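Local coordinates for NreA protein (Staphylococcus carnosus subsp. carnosus TM300, PDB 4IUH) that acts as the cytosolic nitrate receptor of the staphylococcal nitrate regulation system, a GAF-domain protein crystallised here with iodide, at residues I91-D96 / G146-R151; K77-L82 / T116-I121; F38-I43 / Y107-S112; D27-I32 / G131-G136; I121-N126 / F150-R155. One frame throughout, in Å; residues are numbered along the deposited sequence.

Contact 1 (I91-D96 / G146-R151); sequences IVEDVD and GSTTFR
I91 lays its CD1 methyl against CB of T148. The two atoms are 3.5 Å apart, slightly closer than usual van der Waals contact. The side chains cross at about a right angle, and both CB atoms point toward the opposite segment. The CG2 methyls also meet, I91 CG2 lying 4.0 Å from T148 CG2. That T148 methyl stands anti to its carbonyl carbon, beside the backbone N, which leaves OG1 between N and C (chi1 71°). The carbon branch thus meets I91. E93 adds a looser touch, in which OE2 comes within 4.3 Å of T148 CG2. No hydrogen bond crosses the contact, and none of its three touching residues is buried. It is a small, mainly carbon-to-carbon contact at the surface.

The loop begins with a type I beta turn from G146 to T149, closed by T149 N to G146 O at 2.9 Å. S147 OG bonds to P144 O just before it. R89, close to the start of strand 90-92, uses NH1 to bond both T148 O and F150 O, so the strand side also grips the loop backbone. D94 takes the N-cap position of helix 95-98, with a weak bond from A97 N to its OD1. I91 belongs to the outer strand 90-92, next to V119 of strand 115-125. F150, further along the loop, packs on I32 and E36 of helix 25-36.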
# COMPACT_ATOMS: atom_id res chain seq x y z
N ILE A 91 -1.64 3.14 9.68
CA ILE A 91 -0.24 3.15 10.11
C ILE A 91 0.03 2.04 11.11
O ILE A 91 -0.63 1.94 12.15
CB ILE A 91 0.14 4.51 10.71
CG1 ILE A 91 0.01 5.61 9.66
CG2 ILE A 91 1.56 4.47 11.25
CD1 ILE A 91 -0.34 6.96 10.22
N VAL A 92 1.01 1.20 10.80
CA VAL A 92 1.38 0.12 11.69
C VAL A 92 2.87 0.18 12.01
O VAL A 92 3.69 -0.25 11.21
CB VAL A 92 1.06 -1.25 11.09
CG1 VAL A 92 1.33 -2.34 12.12
CG2 VAL A 92 -0.38 -1.29 10.61
N GLU A 93 3.19 0.70 13.19
CA GLU A 93 4.58 0.83 13.61
C GLU A 93 5.22 -0.53 13.85
O GLU A 93 6.40 -0.72 13.57
CB GLU A 93 4.68 1.68 14.89
CG GLU A 93 3.96 3.01 14.84
CD GLU A 93 4.78 4.11 14.17
OE1 GLU A 93 5.92 3.84 13.73
OE2 GLU A 93 4.27 5.25 14.09
N ASP A 94 4.44 -1.48 14.36
CA ASP A 94 4.95 -2.79 14.76
C ASP A 94 3.95 -3.88 14.37
O ASP A 94 3.00 -4.18 15.10
CB ASP A 94 5.21 -2.82 16.27
CG ASP A 94 5.97 -4.07 16.72
OD1 ASP A 94 5.95 -5.09 16.01
OD2 ASP A 94 6.57 -4.02 17.82
N VAL A 95 4.19 -4.49 13.21
CA VAL A 95 3.26 -5.47 12.67
C VAL A 95 3.09 -6.68 13.59
O VAL A 95 1.96 -7.11 13.85
CB VAL A 95 3.68 -5.92 11.26
CG1 VAL A 95 2.85 -7.10 10.80
CG2 VAL A 95 3.55 -4.76 10.28
N ASP A 96 4.20 -7.21 14.09
CA ASP A 96 4.17 -8.40 14.93
C ASP A 96 3.34 -8.22 16.19
O ASP A 96 2.69 -9.16 16.65
CB ASP A 96 5.59 -8.81 15.33
CG ASP A 96 6.45 -9.16 14.13
OD1 ASP A 96 5.90 -9.70 13.15
OD2 ASP A 96 7.67 -8.88 14.18
N GLY A 146 7.72 11.10 10.55
CA GLY A 146 6.87 11.96 9.76
C GLY A 146 6.20 11.23 8.61
O GLY A 146 5.34 11.80 7.93
N SER A 147 6.59 9.98 8.39
CA SER A 147 6.02 9.18 7.30
C SER A 147 4.54 8.88 7.51
O SER A 147 3.90 8.24 6.68
CB SER A 147 6.82 7.89 7.08
OG SER A 147 6.67 6.99 8.16
N THR A 148 4.00 9.34 8.63
CA THR A 148 2.58 9.21 8.91
C THR A 148 1.81 10.38 8.29
O THR A 148 0.66 10.24 7.91
CB THR A 148 2.33 9.17 10.43
OG1 THR A 148 2.56 10.46 11.00
CG2 THR A 148 3.24 8.14 11.09
N THR A 149 2.48 11.52 8.20
CA THR A 149 1.89 12.74 7.64
C THR A 149 2.33 12.88 6.17
O THR A 149 2.13 13.91 5.52
CB THR A 149 2.32 13.96 8.50
OG1 THR A 149 1.28 14.94 8.53
CG2 THR A 149 3.64 14.57 8.00
N PHE A 150 2.91 11.80 5.65
CA PHE A 150 3.43 11.73 4.28
C PHE A 150 2.39 12.10 3.21
O PHE A 150 1.24 11.68 3.29
CB PHE A 150 3.99 10.32 4.02
CG PHE A 150 4.50 10.12 2.62
CD1 PHE A 150 5.79 10.48 2.28
CD2 PHE A 150 3.69 9.56 1.64
CE1 PHE A 150 6.27 10.30 1.00
CE2 PHE A 150 4.15 9.38 0.36
CZ PHE A 150 5.45 9.75 0.04
N ARG A 151 2.81 12.87 2.21
CA ARG A 151 1.91 13.34 1.16
C ARG A 151 2.12 12.65 -0.19
O ARG A 151 3.25 12.52 -0.67
CB ARG A 151 2.04 14.86 0.96
CG ARG A 151 1.78 15.69 2.20
CD ARG A 151 0.42 15.41 2.80
NE ARG A 151 -0.66 15.43 1.81
CZ ARG A 151 -1.24 16.53 1.34
NH1 ARG A 151 -0.84 17.73 1.76
NH2 ARG A 151 -2.21 16.44 0.44

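Contact 2 (K77-L82 / T116-I121); sequences KGLAGL and TAMVAI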
# COMPACT_ATOMS: atom_id res chain seq x y z
N LYS A 77 -11.60 -6.13 0.39
CA LYS A 77 -10.76 -7.13 1.04
C LYS A 77 -9.28 -6.76 1.05
O LYS A 77 -8.79 -6.00 0.21
CB LYS A 77 -10.98 -8.49 0.38
CG LYS A 77 -12.41 -9.00 0.48
CD LYS A 77 -12.80 -9.25 1.94
CE LYS A 77 -14.25 -9.74 2.08
NZ LYS A 77 -14.60 -10.89 1.19
N GLY A 78 -8.56 -7.30 2.03
CA GLY A 78 -7.14 -7.05 2.13
C GLY A 78 -6.83 -5.68 2.71
O GLY A 78 -7.73 -4.91 3.07
N LEU A 79 -5.54 -5.39 2.81
CA LEU A 79 -5.10 -4.11 3.34
C LEU A 79 -5.50 -2.97 2.41
O LEU A 79 -5.95 -1.92 2.86
CB LEU A 79 -3.58 -4.14 3.53
CG LEU A 79 -2.98 -2.96 4.29
CD1 LEU A 79 -3.60 -2.85 5.69
CD2 LEU A 79 -1.47 -3.12 4.36
N ALA A 80 -5.34 -3.19 1.10
CA ALA A 80 -5.75 -2.21 0.10
C ALA A 80 -7.24 -1.90 0.23
O ALA A 80 -7.65 -0.75 0.11
CB ALA A 80 -5.45 -2.72 -1.30
N GLY A 81 -8.04 -2.94 0.48
CA GLY A 81 -9.48 -2.79 0.58
C GLY A 81 -9.89 -1.97 1.79
O GLY A 81 -10.84 -1.19 1.72
N LEU A 82 -9.19 -2.15 2.90
CA LEU A 82 -9.48 -1.41 4.12
C LEU A 82 -9.30 0.08 3.87
O LEU A 82 -10.14 0.90 4.23
CB LEU A 82 -8.55 -1.86 5.24
CG LEU A 82 -8.66 -1.04 6.52
CD1 LEU A 82 -10.06 -1.15 7.11
CD2 LEU A 82 -7.62 -1.47 7.52
N THR A 116 7.55 -5.65 8.72
CA THR A 116 7.54 -5.51 10.16
C THR A 116 6.95 -4.16 10.58
O THR A 116 6.63 -3.95 11.74
CB THR A 116 8.96 -5.68 10.75
OG1 THR A 116 9.83 -4.70 10.16
CG2 THR A 116 9.49 -7.07 10.44
N ALA A 117 6.82 -3.26 9.62
CA ALA A 117 6.20 -1.96 9.85
C ALA A 117 5.66 -1.44 8.51
O ALA A 117 6.26 -1.71 7.48
CB ALA A 117 7.21 -0.98 10.44
N MET A 118 4.55 -0.70 8.53
CA MET A 118 3.98 -0.20 7.29
C MET A 118 3.05 1.01 7.42
O MET A 118 2.45 1.26 8.46
CB MET A 118 3.25 -1.32 6.54
CG MET A 118 1.91 -1.67 7.15
SD MET A 118 1.36 -3.33 6.73
CE MET A 118 -0.19 -3.41 7.64
N VAL A 119 2.96 1.76 6.32
CA VAL A 119 1.97 2.82 6.15
C VAL A 119 1.24 2.55 4.84
O VAL A 119 1.86 2.35 3.79
CB VAL A 119 2.62 4.22 6.06
CG1 VAL A 119 1.54 5.28 5.87
CG2 VAL A 119 3.45 4.52 7.29
N ALA A 120 -0.08 2.53 4.89
CA ALA A 120 -0.90 2.33 3.71
C ALA A 120 -1.70 3.59 3.48
O ALA A 120 -2.40 4.04 4.38
CB ALA A 120 -1.82 1.13 3.90
N ILE A 121 -1.59 4.18 2.30
CA ILE A 121 -2.23 5.46 2.03
C ILE A 121 -3.23 5.40 0.88
O ILE A 121 -2.89 4.95 -0.21
CB ILE A 121 -1.18 6.55 1.74
CG1 ILE A 121 -0.26 6.72 2.95
CG2 ILE A 121 -1.85 7.86 1.42
CD1 ILE A 121 1.00 7.49 2.64
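K77-L82 leads into helix 78-86, with L82 N bonded to G78 O at 3.1 Å, and this first part of the helix lies against residues 118-120 of strand 115-125. The contact is carried by side chains, with no hydrogen bond between the segments. L79 and M118 reach toward each other, tip to tip. L79 CD2 sits 3.5 Å from M118 CE and 3.7 Å from M118 SD, so one leucine methyl meets both the thioether sulfur and its methyl. The other, CD1, is 4.0 Å from M118 CE. M118 starts with CG between its backbone N and carbonyl carbon (chi1 75°) and is extended from there on, which carries CE out to the helix. Nearer the leucine backbone, L79 CG lies 4.3 Å from A120 CB. This is a looser touch than the one to M118.

Strand 115-125 belongs to the five-stranded antiparallel sheet of order 2-1-5-4-3 found in GAF domains, and M118 and A120 point to the face that bears helix 78-86. V119, between them, points away from the helix. Both L79 and M118 also touch L134 of the next strand, 128-138, and M118 packs on V92 of strand 90-92. At the start of the segment, T116 and A117 both face Q137 in a classic beta bulge. A80 turns away from M118 and packs on I55 and W57 of strand 54-61.

Contact 3 (F38-I43 / Y107-S112); sequences FDFAAI and YPIVLS
I109 of helix 108-112 meets F40 and A42 of strand 40-47, joining a short helix to the sheet of the GAF fold. In this family small ligands commonly bind between the sheet and the helices and loops on one side of it. Helix 108-112 lies on the same side as helix 78-86.

Polar bonds stay within each segment or go to other parts of the chain. At the start of the helix V110 N bonds to O of Y107, the residue before it, and S112 N bonds to P108 O. On the strand side, D39 and F40 both face G136 in a classic beta bulge. The D39 carboxylate is held through OD2 by a salt bridge to R141 NH1 and a hydrogen bond to R138 N. S112 O accepts from N65 ND2.

The contact between the segments is purely apolar, and all three residues are buried. The CD1 methyl of I109 does all the touching. It comes to the edge of the F40 ring, near the ring plane, 3.7 Å from CZ and 3.9 Å from CE2 of F40. The side chains cross obliquely. I109 is stretched out, with CG1 anti to the backbone N (chi1 -160°) and CD1 continuing the extended chain (chi2 170°). This carries the methyl out toward the strand, and the backbones stay well apart: the CA atoms of A42 and I109 are 9.6 Å from each other. I109 also packs on L134 of strand 128-138. The second touch to strand 40-47 is longer than the first: I109 CD1 lies 4.3 Å from A42 CB.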
# COMPACT_ATOMS: atom_id res chain seq x y z
N PHE A 38 12.43 3.48 2.56
CA PHE A 38 11.65 2.30 2.89
C PHE A 38 12.28 1.04 2.26
O PHE A 38 12.93 1.12 1.23
CB PHE A 38 10.21 2.46 2.42
CG PHE A 38 9.34 3.27 3.35
CD1 PHE A 38 8.69 2.66 4.41
CD2 PHE A 38 9.17 4.63 3.16
CE1 PHE A 38 7.88 3.40 5.27
CE2 PHE A 38 8.37 5.37 4.01
CZ PHE A 38 7.72 4.75 5.07
N ASP A 39 12.08 -0.10 2.89
CA ASP A 39 12.51 -1.37 2.32
C ASP A 39 11.60 -1.84 1.17
O ASP A 39 12.04 -2.57 0.28
CB ASP A 39 12.58 -2.45 3.41
CG ASP A 39 13.69 -2.18 4.43
OD1 ASP A 39 14.80 -1.76 4.02
OD2 ASP A 39 13.45 -2.39 5.64
N PHE A 40 10.34 -1.43 1.20
CA PHE A 40 9.34 -1.95 0.28
C PHE A 40 8.27 -0.91 -0.04
O PHE A 40 7.88 -0.13 0.82
CB PHE A 40 8.68 -3.20 0.88
CG PHE A 40 7.56 -3.77 0.05
CD1 PHE A 40 7.82 -4.44 -1.13
CD2 PHE A 40 6.24 -3.64 0.46
CE1 PHE A 40 6.78 -4.96 -1.89
CE2 PHE A 40 5.19 -4.16 -0.30
CZ PHE A 40 5.46 -4.82 -1.47
N ALA A 41 7.81 -0.92 -1.28
CA ALA A 41 6.69 -0.08 -1.69
C ALA A 41 5.86 -0.78 -2.76
O ALA A 41 6.39 -1.54 -3.57
CB ALA A 41 7.18 1.27 -2.19
N ALA A 42 4.55 -0.54 -2.76
CA ALA A 42 3.68 -1.13 -3.76
C ALA A 42 2.43 -0.30 -4.01
O ALA A 42 1.99 0.45 -3.14
CB ALA A 42 3.30 -2.55 -3.36
N ILE A 43 1.88 -0.43 -5.21
CA ILE A 43 0.64 0.25 -5.56
C ILE A 43 -0.45 -0.77 -5.87
O ILE A 43 -0.26 -1.67 -6.69
CB ILE A 43 0.80 1.20 -6.77
CG1 ILE A 43 1.87 2.26 -6.48
CG2 ILE A 43 -0.52 1.88 -7.09
CD1 ILE A 43 2.19 3.14 -7.68
N TYR A 107 -4.19 -9.94 5.44
CA TYR A 107 -3.32 -9.04 4.66
C TYR A 107 -2.14 -9.80 4.07
O TYR A 107 -1.01 -9.65 4.54
CB TYR A 107 -2.76 -7.92 5.55
CG TYR A 107 -3.78 -7.06 6.27
CD1 TYR A 107 -5.05 -6.85 5.76
CD2 TYR A 107 -3.44 -6.44 7.46
CE1 TYR A 107 -5.97 -6.05 6.42
CE2 TYR A 107 -4.34 -5.64 8.14
CZ TYR A 107 -5.60 -5.45 7.62
OH TYR A 107 -6.50 -4.65 8.30
N PRO A 108 -2.39 -10.61 3.03
CA PRO A 108 -1.36 -11.52 2.49
C PRO A 108 -0.04 -10.86 2.02
O PRO A 108 0.99 -11.52 2.07
CB PRO A 108 -2.08 -12.20 1.32
CG PRO A 108 -3.20 -11.28 0.97
CD PRO A 108 -3.64 -10.70 2.27
N ILE A 109 -0.06 -9.60 1.59
CA ILE A 109 1.20 -8.98 1.16
C ILE A 109 2.12 -8.74 2.36
O ILE A 109 3.35 -8.74 2.21
CB ILE A 109 0.99 -7.67 0.36
CG1 ILE A 109 2.24 -7.35 -0.48
CG2 ILE A 109 0.61 -6.52 1.27
CD1 ILE A 109 2.04 -6.23 -1.47
N VAL A 110 1.52 -8.57 3.53
CA VAL A 110 2.27 -8.37 4.77
C VAL A 110 3.11 -9.61 5.09
O VAL A 110 4.26 -9.50 5.53
CB VAL A 110 1.33 -8.05 5.95
CG1 VAL A 110 2.07 -8.12 7.27
CG2 VAL A 110 0.71 -6.68 5.77
N LEU A 111 2.54 -10.78 4.85
CA LEU A 111 3.23 -12.04 5.09
C LEU A 111 4.20 -12.40 3.96
O LEU A 111 5.32 -12.84 4.20
CB LEU A 111 2.22 -13.17 5.30
CG LEU A 111 1.35 -13.05 6.55
CD1 LEU A 111 0.33 -14.19 6.64
CD2 LEU A 111 2.21 -13.02 7.81
N SER A 112 3.76 -12.21 2.71
CA SER A 112 4.59 -12.54 1.56
C SER A 112 5.86 -11.68 1.49
O SER A 112 6.91 -12.14 1.03
CB SER A 112 3.80 -12.43 0.26
OG SER A 112 3.54 -11.07 -0.08

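Contact 4 (D27-I32 / G131-G136); sequences DALDEI and GALLLG
Helix residues D27-I32 lie over strand residues G131-G136, with the CA atoms of L29 and L133 9.0 Å apart and those of I32 and L135 8.9 Å apart. That gap is filled by two side-chain pairs, all four residues buried. L29 and L133 slide past each other in opposite directions and meet methyl to methyl, CD1 of L29 being 3.6 Å from CD1 of L133. With CG anti to the backbone N (chi1 -169°), L29 reaches the strand although its CB does not point there. One helical turn on, I32 crosses L135 at about a right angle. Its CG2 branch, 4.0 Å from L135 CD2, makes the touch.

This is helix-on-sheet packing. Helix 25-36, the first helix of the chain, covers the sheet face turned away from helices 78-86 and 108-112. L134, between the two contacting leucines, points to that other face and packs on F40 and M118. L29 spreads over neighbouring strands as well, touching A41, I43 and Y59. Among the acidic residues of the helix, D30 OD2 bonds to S61 OG, and E31 OE2 forms a salt bridge with R155 NH2.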
# COMPACT_ATOMS: atom_id res chain seq x y z
N ASP A 27 8.70 3.90 -11.99
CA ASP A 27 9.75 4.86 -11.68
C ASP A 27 9.37 5.75 -10.51
O ASP A 27 10.19 6.04 -9.63
CB ASP A 27 10.08 5.72 -12.91
CG ASP A 27 10.48 4.90 -14.13
OD1 ASP A 27 11.69 4.66 -14.32
OD2 ASP A 27 9.58 4.51 -14.91
N ALA A 28 8.12 6.20 -10.49
CA ALA A 28 7.64 7.06 -9.41
C ALA A 28 7.65 6.32 -8.08
O ALA A 28 7.99 6.90 -7.04
CB ALA A 28 6.25 7.60 -9.72
N LEU A 29 7.30 5.04 -8.12
CA LEU A 29 7.28 4.19 -6.94
C LEU A 29 8.70 3.98 -6.41
O LEU A 29 8.94 4.07 -5.21
CB LEU A 29 6.65 2.84 -7.28
CG LEU A 29 6.32 1.91 -6.12
CD1 LEU A 29 5.34 2.59 -5.18
CD2 LEU A 29 5.75 0.60 -6.64
N ASP A 30 9.63 3.70 -7.32
CA ASP A 30 11.03 3.54 -6.96
C ASP A 30 11.60 4.80 -6.31
O ASP A 30 12.31 4.72 -5.31
CB ASP A 30 11.87 3.17 -8.19
CG ASP A 30 11.55 1.78 -8.72
OD1 ASP A 30 11.76 1.53 -9.92
OD2 ASP A 30 11.09 0.93 -7.93
N GLU A 31 11.30 5.97 -6.88
CA GLU A 31 11.73 7.23 -6.31
C GLU A 31 11.24 7.38 -4.87
O GLU A 31 12.02 7.68 -3.96
CB GLU A 31 11.25 8.41 -7.16
CG GLU A 31 11.71 9.78 -6.66
CD GLU A 31 10.80 10.36 -5.58
OE1 GLU A 31 9.56 10.27 -5.73
OE2 GLU A 31 11.33 10.91 -4.59
N ILE A 32 9.94 7.19 -4.68
CA ILE A 32 9.34 7.31 -3.35
C ILE A 32 10.02 6.39 -2.33
O ILE A 32 10.43 6.84 -1.26
CB ILE A 32 7.82 7.02 -3.39
CG1 ILE A 32 7.09 8.12 -4.18
CG2 ILE A 32 7.26 6.92 -1.98
CD1 ILE A 32 5.71 7.72 -4.66
N GLY A 131 -7.28 3.66 -5.11
CA GLY A 131 -6.28 2.62 -4.90
C GLY A 131 -5.57 2.81 -3.58
O GLY A 131 -6.07 3.50 -2.70
N ALA A 132 -4.40 2.20 -3.45
CA ALA A 132 -3.64 2.33 -2.22
C ALA A 132 -2.15 2.31 -2.49
O ALA A 132 -1.66 1.57 -3.35
CB ALA A 132 -4.02 1.22 -1.24
N LEU A 133 -1.42 3.13 -1.75
CA LEU A 133 0.03 3.06 -1.75
C LEU A 133 0.47 2.42 -0.44
O LEU A 133 0.02 2.83 0.63
CB LEU A 133 0.65 4.45 -1.89
CG LEU A 133 2.17 4.52 -1.68
CD1 LEU A 133 2.90 3.79 -2.81
CD2 LEU A 133 2.66 5.95 -1.53
N LEU A 134 1.31 1.40 -0.53
CA LEU A 134 1.85 0.74 0.66
C LEU A 134 3.34 1.02 0.79
O LEU A 134 4.11 0.78 -0.13
CB LEU A 134 1.60 -0.77 0.58
CG LEU A 134 2.22 -1.65 1.67
CD1 LEU A 134 1.76 -1.18 3.03
CD2 LEU A 134 1.86 -3.12 1.46
N LEU A 135 3.74 1.56 1.94
CA LEU A 135 5.15 1.79 2.23
C LEU A 135 5.51 0.91 3.42
O LEU A 135 4.87 1.01 4.47
CB LEU A 135 5.38 3.27 2.54
CG LEU A 135 4.87 4.24 1.47
CD1 LEU A 135 5.00 5.69 1.88
CD2 LEU A 135 5.59 4.01 0.15
N GLY A 136 6.49 0.03 3.26
CA GLY A 136 6.79 -0.95 4.29
C GLY A 136 8.25 -1.09 4.68
O GLY A 136 9.15 -0.77 3.89

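Contact 5 (I121-N126 / F150-R155); sequences IPLWKN and FRINQR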
# COMPACT_ATOMS: atom_id res chain seq x y z
N ILE A 121 -1.59 4.18 2.30
CA ILE A 121 -2.23 5.46 2.03
C ILE A 121 -3.23 5.40 0.88
O ILE A 121 -2.89 4.95 -0.21
CB ILE A 121 -1.18 6.55 1.74
CG1 ILE A 121 -0.26 6.72 2.95
CG2 ILE A 121 -1.85 7.86 1.42
CD1 ILE A 121 1.00 7.49 2.64
N PRO A 122 -4.46 5.86 1.13
CA PRO A 122 -5.50 5.90 0.10
C PRO A 122 -5.09 6.78 -1.06
O PRO A 122 -4.64 7.91 -0.85
CB PRO A 122 -6.70 6.50 0.83
CG PRO A 122 -6.12 7.23 2.00
CD PRO A 122 -4.93 6.41 2.41
N LEU A 123 -5.22 6.25 -2.27
CA LEU A 123 -4.97 7.00 -3.49
C LEU A 123 -6.30 7.50 -4.06
O LEU A 123 -7.18 6.71 -4.39
CB LEU A 123 -4.27 6.13 -4.52
CG LEU A 123 -2.91 5.55 -4.15
CD1 LEU A 123 -2.36 4.72 -5.30
CD2 LEU A 123 -1.93 6.67 -3.75
N TRP A 124 -6.42 8.82 -4.17
CA TRP A 124 -7.63 9.42 -4.71
C TRP A 124 -7.45 9.86 -6.15
O TRP A 124 -6.41 10.40 -6.52
CB TRP A 124 -8.06 10.62 -3.86
CG TRP A 124 -8.56 10.24 -2.50
CD1 TRP A 124 -7.83 9.68 -1.49
CD2 TRP A 124 -9.89 10.41 -2.00
NE1 TRP A 124 -8.63 9.48 -0.39
CE2 TRP A 124 -9.90 9.92 -0.68
CE3 TRP A 124 -11.07 10.92 -2.55
CZ2 TRP A 124 -11.04 9.94 0.11
CZ3 TRP A 124 -12.21 10.93 -1.77
CH2 TRP A 124 -12.19 10.44 -0.45
N LYS A 125 -8.47 9.61 -6.95
CA LYS A 125 -8.54 10.10 -8.32
C LYS A 125 -9.89 10.80 -8.44
O LYS A 125 -10.91 10.25 -8.04
CB LYS A 125 -8.44 8.95 -9.32
CG LYS A 125 -8.39 9.42 -10.76
CD LYS A 125 -9.01 8.42 -11.72
CE LYS A 125 -8.22 7.13 -11.77
NZ LYS A 125 -8.67 6.24 -12.88
N ASN A 126 -9.88 12.02 -8.99
CA ASN A 126 -11.04 12.90 -8.92
C ASN A 126 -11.43 13.12 -7.47
O ASN A 126 -10.56 13.34 -6.62
CB ASN A 126 -12.22 12.34 -9.72
CG ASN A 126 -11.80 11.77 -11.06
OD1 ASN A 126 -10.84 12.23 -11.67
ND2 ASN A 126 -12.52 10.75 -11.52
N PHE A 150 2.91 11.80 5.65
CA PHE A 150 3.43 11.73 4.28
C PHE A 150 2.39 12.10 3.21
O PHE A 150 1.24 11.68 3.29
CB PHE A 150 3.99 10.32 4.02
CG PHE A 150 4.50 10.12 2.62
CD1 PHE A 150 5.79 10.48 2.28
CD2 PHE A 150 3.69 9.56 1.64
CE1 PHE A 150 6.27 10.30 1.00
CE2 PHE A 150 4.15 9.38 0.36
CZ PHE A 150 5.45 9.75 0.04
N ARG A 151 2.81 12.87 2.21
CA ARG A 151 1.91 13.34 1.16
C ARG A 151 2.12 12.65 -0.19
O ARG A 151 3.25 12.52 -0.67
CB ARG A 151 2.04 14.86 0.96
CG ARG A 151 1.78 15.69 2.20
CD ARG A 151 0.42 15.41 2.80
NE ARG A 151 -0.66 15.43 1.81
CZ ARG A 151 -1.24 16.53 1.34
NH1 ARG A 151 -0.84 17.73 1.76
NH2 ARG A 151 -2.21 16.44 0.44
N ILE A 152 1.01 12.24 -0.80
CA ILE A 152 1.03 11.66 -2.14
C ILE A 152 1.17 12.74 -3.20
O ILE A 152 2.02 12.64 -4.09
CB ILE A 152 -0.30 10.92 -2.43
CG1 ILE A 152 -0.46 9.73 -1.50
CG2 ILE A 152 -0.33 10.45 -3.87
CD1 ILE A 152 0.55 8.66 -1.75
N ASN A 153 0.33 13.76 -3.08
CA ASN A 153 0.13 14.78 -4.11
C ASN A 153 1.39 15.28 -4.82
O ASN A 153 2.40 15.58 -4.18
CB ASN A 153 -0.64 15.97 -3.52
CG ASN A 153 -1.86 15.54 -2.73
OD1 ASN A 153 -1.89 14.45 -2.14
ND2 ASN A 153 -2.87 16.40 -2.69
N GLN A 154 1.30 15.36 -6.14
CA GLN A 154 2.40 15.78 -7.01
C GLN A 154 3.65 14.93 -6.81
O GLN A 154 4.75 15.45 -6.71
CB GLN A 154 2.70 17.27 -6.81
N ARG A 155 3.47 13.61 -6.75
CA ARG A 155 4.60 12.71 -6.61
C ARG A 155 4.27 11.33 -7.16
O ARG A 155 5.15 10.46 -7.27
CB ARG A 155 5.04 12.62 -5.14
CG ARG A 155 6.52 12.33 -4.98
CD ARG A 155 6.95 12.43 -3.54
NE ARG A 155 8.24 11.78 -3.33
CZ ARG A 155 8.83 11.66 -2.15
NH1 ARG A 155 8.25 12.15 -1.06
NH2 ARG A 155 10.00 11.05 -2.05
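With both torsions near -65°, I152 folds CG1 beside its backbone N and sets CG1 and CD1 against two strand residues at once. I121 has CG2 anti to its own N and CG1 anti to its carbonyl carbon (chi1 -60°), and its two branches reach different partners. The CG2 branch is 3.7 Å from I152 CG1, where the side chains slide past each other in opposite directions. The CG1 branch ends in CD1, 3.5 Å from F150 CD2. This methyl comes to the edge of the phenyl ring, near its plane, and the side chains cross at about a right angle. L123 completes the group: its CD2 lies 3.8 Å from I152 CD1, again in a right-angled crossing.

All four residues are buried, and no hydrogen bond joins the segments. Polar groups around them anchor the loop. D161 OD1 accepts from I152 N and pairs with R151 NE. R155, further along, makes a salt bridge through NH1 to E36, tying the loop to helix 25-36. L123 and I152 both reach L133 of strand 128-138. The segment F150-R155 therefore lines the sheet beside helix 25-36, and the contact is apolar packing of a post-strand loop onto the central antiparallel sheet of a GAF domain.

In the fold
Contacts 2, 3 and 4 pack helices on the antiparallel sheet and are buried. Contacts 2 and 3 use one face, contact 4 the other. Contact 5 is also buried but lays a loop, not a helix, on the face that carries contact 4. Contact 1 is the surface member. It shares F150 and R151 with contact 5, while contacts 2 and 5 share I121 of strand 115-125. Backbone bonds knit the set: V92 N to M118 O joins contacts 1 and 2, and F40 O accepts from G136 N between contacts 3 and 4. Contacts 2 to 5 are purely apolar; contact 1 adds a carboxylate to an isoleucine-threonine touch. Charged pairs lie around the apolar groups.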